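Local coordinates for 11S globulin (Wrightia tinctoria, PDB 5WXU), which probably serves as a hexameric seed storage protein of the 11S globulin family and also binds the plant hormone auxin, indole-3-acetic acid, at residues N319-S332 with T407-L419. Sequence-based numbering, arbitrary orientation.
Sequences NSYNLPILRKLQLS and TVKTNDRAKATAL. With PO4 (phosphate ion), chain O.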
# COMPACT_ATOMS: atom_id res chain seq x y z
N ASN B 319 -18.00 -4.77 -6.13
CA ASN B 319 -16.68 -4.22 -6.37
C ASN B 319 -15.76 -4.67 -5.20
O ASN B 319 -16.14 -5.53 -4.40
CB ASN B 319 -16.69 -2.65 -6.41
CG ASN B 319 -17.41 -2.06 -5.22
OD1 ASN B 319 -17.06 -2.32 -4.02
ND2 ASN B 319 -18.52 -1.34 -5.54
N SER B 320 -14.56 -4.17 -5.24
CA SER B 320 -13.55 -4.58 -4.26
C SER B 320 -13.83 -4.18 -2.81
O SER B 320 -13.17 -4.65 -1.92
CB SER B 320 -12.18 -4.20 -4.72
OG SER B 320 -12.08 -2.81 -4.93
N TYR B 321 -14.85 -3.40 -2.55
CA TYR B 321 -15.31 -3.20 -1.17
C TYR B 321 -16.20 -4.34 -0.65
O TYR B 321 -16.61 -4.39 0.51
CB TYR B 321 -16.01 -1.88 -1.01
CG TYR B 321 -15.12 -0.70 -1.14
CD1 TYR B 321 -14.20 -0.40 -0.15
CD2 TYR B 321 -15.28 0.18 -2.17
CE1 TYR B 321 -13.40 0.73 -0.26
CE2 TYR B 321 -14.49 1.30 -2.29
CZ TYR B 321 -13.57 1.58 -1.32
OH TYR B 321 -12.76 2.71 -1.44
N ASN B 322 -16.53 -5.28 -1.55
CA ASN B 322 -17.37 -6.43 -1.33
C ASN B 322 -16.55 -7.69 -1.50
O ASN B 322 -16.49 -8.52 -0.64
CB ASN B 322 -18.61 -6.47 -2.30
CG ASN B 322 -19.29 -5.11 -2.48
OD1 ASN B 322 -19.67 -4.63 -3.64
ND2 ASN B 322 -19.48 -4.44 -1.33
N LEU B 323 -15.91 -7.81 -2.64
CA LEU B 323 -15.21 -9.02 -2.98
C LEU B 323 -13.74 -8.67 -3.24
O LEU B 323 -13.41 -8.12 -4.26
CB LEU B 323 -15.85 -9.63 -4.26
CG LEU B 323 -15.29 -10.91 -4.90
CD1 LEU B 323 -15.27 -12.00 -3.87
CD2 LEU B 323 -16.01 -11.28 -6.16
N PRO B 324 -12.82 -9.07 -2.34
CA PRO B 324 -11.47 -8.59 -2.36
C PRO B 324 -10.66 -8.84 -3.59
O PRO B 324 -9.91 -7.98 -4.02
CB PRO B 324 -10.79 -9.25 -1.12
CG PRO B 324 -11.89 -9.63 -0.29
CD PRO B 324 -13.15 -9.75 -1.08
N ILE B 325 -10.85 -10.02 -4.19
CA ILE B 325 -10.07 -10.42 -5.39
C ILE B 325 -10.28 -9.47 -6.59
O ILE B 325 -9.43 -9.35 -7.45
CB ILE B 325 -10.33 -11.89 -5.78
CG1 ILE B 325 -9.23 -12.39 -6.71
CG2 ILE B 325 -11.74 -12.10 -6.28
CD1 ILE B 325 -9.35 -13.88 -7.01
N LEU B 326 -11.40 -8.77 -6.57
CA LEU B 326 -11.65 -7.76 -7.61
C LEU B 326 -10.66 -6.63 -7.66
O LEU B 326 -10.42 -6.05 -8.70
CB LEU B 326 -13.05 -7.20 -7.52
CG LEU B 326 -14.24 -8.17 -7.77
CD1 LEU B 326 -15.58 -7.51 -7.62
CD2 LEU B 326 -14.15 -8.89 -9.13
N ARG B 327 -10.02 -6.33 -6.52
CA ARG B 327 -9.00 -5.30 -6.52
C ARG B 327 -7.81 -5.69 -7.38
O ARG B 327 -7.35 -4.90 -8.16
CB ARG B 327 -8.53 -5.07 -5.08
CG ARG B 327 -7.45 -4.04 -4.89
CD ARG B 327 -8.03 -2.69 -4.95
NE ARG B 327 -7.08 -1.66 -4.56
CZ ARG B 327 -7.26 -0.37 -4.84
NH1 ARG B 327 -8.34 0.02 -5.51
NH2 ARG B 327 -6.36 0.52 -4.48
N LYS B 328 -7.38 -6.95 -7.31
CA LYS B 328 -6.24 -7.49 -8.11
C LYS B 328 -6.65 -7.56 -9.59
O LYS B 328 -5.87 -7.22 -10.49
CB LYS B 328 -5.97 -8.92 -7.62
CG LYS B 328 -5.04 -9.85 -8.42
CD LYS B 328 -5.05 -11.27 -7.80
CE LYS B 328 -4.37 -12.34 -8.67
NZ LYS B 328 -2.88 -12.23 -8.72
N LEU B 329 -7.90 -7.93 -9.81
CA LEU B 329 -8.40 -8.15 -11.18
C LEU B 329 -8.79 -6.89 -11.93
O LEU B 329 -8.92 -6.92 -13.16
CB LEU B 329 -9.53 -9.18 -11.15
CG LEU B 329 -9.20 -10.58 -10.64
CD1 LEU B 329 -10.45 -11.41 -10.89
CD2 LEU B 329 -7.97 -11.13 -11.35
N GLN B 330 -9.03 -5.80 -11.20
CA GLN B 330 -9.44 -4.50 -11.76
C GLN B 330 -10.74 -4.67 -12.58
O GLN B 330 -10.86 -4.16 -13.67
CB GLN B 330 -8.34 -3.91 -12.64
CG GLN B 330 -7.01 -3.93 -11.86
CD GLN B 330 -6.02 -2.95 -12.40
OE1 GLN B 330 -5.96 -2.74 -13.59
NE2 GLN B 330 -5.21 -2.36 -11.52
N LEU B 331 -11.70 -5.36 -11.98
CA LEU B 331 -13.04 -5.53 -12.55
C LEU B 331 -14.10 -5.30 -11.47
O LEU B 331 -13.80 -5.42 -10.24
CB LEU B 331 -13.15 -6.96 -13.11
CG LEU B 331 -12.28 -7.29 -14.32
CD1 LEU B 331 -12.26 -8.80 -14.49
CD2 LEU B 331 -12.84 -6.66 -15.59
N SER B 332 -15.32 -4.98 -11.95
CA SER B 332 -16.47 -4.74 -11.09
C SER B 332 -17.67 -5.32 -11.82
O SER B 332 -17.62 -5.50 -13.04
CB SER B 332 -16.76 -3.22 -10.97
OG SER B 332 -15.73 -2.41 -10.46
N THR B 407 -24.01 -6.35 -15.54
CA THR B 407 -23.00 -5.52 -16.19
C THR B 407 -21.66 -5.78 -15.59
O THR B 407 -21.56 -5.96 -14.38
CB THR B 407 -23.36 -4.06 -16.08
OG1 THR B 407 -24.65 -3.87 -16.70
CG2 THR B 407 -22.44 -3.22 -16.75
N VAL B 408 -20.69 -5.93 -16.46
CA VAL B 408 -19.25 -6.07 -16.07
C VAL B 408 -18.62 -4.78 -16.43
O VAL B 408 -18.82 -4.25 -17.54
CB VAL B 408 -18.61 -7.22 -16.84
CG1 VAL B 408 -17.07 -7.21 -16.61
CG2 VAL B 408 -19.24 -8.49 -16.37
N LYS B 409 -17.76 -4.23 -15.53
CA LYS B 409 -17.11 -2.95 -15.84
C LYS B 409 -15.62 -3.11 -15.69
O LYS B 409 -15.16 -3.88 -14.82
CB LYS B 409 -17.61 -1.81 -14.96
CG LYS B 409 -19.07 -1.45 -15.20
CD LYS B 409 -19.51 -0.24 -14.43
CE LYS B 409 -21.02 -0.11 -14.60
NZ LYS B 409 -21.44 1.28 -14.25
N THR B 410 -14.87 -2.43 -16.55
CA THR B 410 -13.41 -2.66 -16.68
C THR B 410 -12.57 -1.78 -15.71
O THR B 410 -11.51 -1.23 -16.07
CB THR B 410 -12.90 -2.44 -18.10
OG1 THR B 410 -13.23 -1.11 -18.54
CG2 THR B 410 -13.48 -3.36 -19.08
N ASN B 411 -13.03 -1.76 -14.49
CA ASN B 411 -12.18 -1.20 -13.46
C ASN B 411 -12.69 -1.71 -12.11
O ASN B 411 -13.84 -2.03 -11.88
CB ASN B 411 -12.13 0.35 -13.55
CG ASN B 411 -10.71 0.92 -13.31
OD1 ASN B 411 -9.77 0.18 -12.87
ND2 ASN B 411 -10.53 2.21 -13.62
N ASP B 412 -11.78 -1.81 -11.19
CA ASP B 412 -12.39 -2.07 -9.92
C ASP B 412 -12.79 -0.63 -9.48
O ASP B 412 -12.39 0.48 -10.06
CB ASP B 412 -11.70 -3.01 -8.92
CG ASP B 412 -10.54 -2.40 -8.30
OD1 ASP B 412 -9.77 -1.90 -9.14
OD2 ASP B 412 -10.44 -2.40 -7.04
N ARG B 413 -13.72 -0.70 -8.62
CA ARG B 413 -14.39 0.48 -8.14
C ARG B 413 -14.88 1.39 -9.25
O ARG B 413 -14.74 2.62 -9.19
CB ARG B 413 -13.54 1.23 -7.10
CG ARG B 413 -13.22 0.31 -5.90
CD ARG B 413 -12.27 0.98 -4.93
NE ARG B 413 -11.71 -0.02 -4.06
CZ ARG B 413 -10.78 0.22 -3.15
NH1 ARG B 413 -10.34 1.46 -2.95
NH2 ARG B 413 -10.31 -0.80 -2.43
N ALA B 414 -15.47 0.76 -10.27
CA ALA B 414 -16.07 1.50 -11.35
C ALA B 414 -17.19 2.41 -10.79
O ALA B 414 -17.96 2.02 -9.97
CB ALA B 414 -16.62 0.54 -12.35
N LYS B 415 -17.23 3.65 -11.27
CA LYS B 415 -18.21 4.61 -10.79
C LYS B 415 -18.83 5.28 -12.01
O LYS B 415 -18.20 5.33 -13.08
CB LYS B 415 -17.59 5.66 -9.91
CG LYS B 415 -17.39 5.21 -8.47
CD LYS B 415 -16.48 6.18 -7.71
CE LYS B 415 -14.99 6.06 -8.05
NZ LYS B 415 -14.24 4.83 -7.60
N ALA B 416 -20.05 5.72 -11.81
CA ALA B 416 -20.79 6.38 -12.87
C ALA B 416 -21.09 7.77 -12.35
O ALA B 416 -21.08 8.03 -11.13
CB ALA B 416 -22.03 5.64 -13.17
N THR B 417 -21.38 8.66 -13.28
CA THR B 417 -21.72 10.05 -12.93
C THR B 417 -23.15 10.28 -13.47
O THR B 417 -23.44 9.97 -14.65
CB THR B 417 -20.74 11.02 -13.53
OG1 THR B 417 -19.41 10.79 -12.98
CG2 THR B 417 -21.17 12.42 -13.24
N ALA B 418 -24.04 10.71 -12.59
CA ALA B 418 -25.44 10.92 -12.90
C ALA B 418 -25.67 12.35 -13.40
O ALA B 418 -25.10 13.36 -12.90
CB ALA B 418 -26.29 10.66 -11.67
N LEU B 419 -26.61 12.45 -14.33
CA LEU B 419 -27.14 13.71 -14.81
C LEU B 419 -28.52 14.07 -14.24
O LEU B 419 -29.03 15.16 -14.51
CB LEU B 419 -27.23 13.63 -16.34
CG LEU B 419 -25.90 13.78 -17.09
CD1 LEU B 419 -26.06 13.29 -18.49
CD2 LEU B 419 -25.55 15.27 -17.06
P PO4 O . -13.57 4.90 -4.06
O1 PO4 O . -12.53 3.92 -3.54
O2 PO4 O . -14.56 4.32 -5.01
O3 PO4 O . -14.22 5.32 -2.74
O4 PO4 O . -12.78 6.03 -4.73
O HOH W 1 -18.28 -0.39 -8.77
O HOH W 2 -10.66 -3.58 -1.52
O HOH W 3 -8.04 -0.93 -14.66
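With CG anti to its carbonyl carbon and the chain extended from there to NE, Arg-413 reaches between Tyr-321 and Arg-327; the latter turns back at its second torsion to cover the other side. The evidence for a three-layer stack is the near-parallel planes: the Arg-413 guanidinium lies 23° from the Tyr-321 ring, with Arg-413 CZ 4.1 Å from the centroid of the Tyr-321 ring in a cation-pi contact, and 17° from the Arg-327 guanidinium, with Arg-327 NH1 over the centre of the Arg-413 guanidinium. Ser-320 OG fixes the rotation of the middle layer, accepting from Arg-413 NE at 2.9 Å, nearly in the guanidinium plane. In the conformer of Asp-412 given here, one of two, Ser-320 OG also donates to the anti lone pair of Asp-412 OD2, which lies 3.6 Å from Arg-327 NH1 in a long salt bridge; this carboxylate and a nearby phosphate probably supply negative charge beside the two guanidiniums. The contact lies within the C-terminal cupin domain, on the side where helix 325-329 meets Asn-188 and Arg-189. Here strand 332-338 runs antiparallel to strand 402-409: Ser-332 and Lys-409 form a hydrogen-bonded pair, Lys-409 N to Ser-332 O being 2.8 Å. Beyond that pair, Ser-332 OG receives Ala-414 N at 3.2 Å along an almost straight bond (174°), pinning the turn that presents Arg-413. An alanine in place of Arg-413 is likely to leave Tyr-321 and Arg-327 without the layer between them and Ser-320 OG without its donor. Phosphate O1 lies at the edge of the Tyr-321 ring, while O2 accepts from Lys-415 NZ at 2.7 Å; the ion, probably from the crystallisation liquor, also bonds Thr-289 of a second subunit.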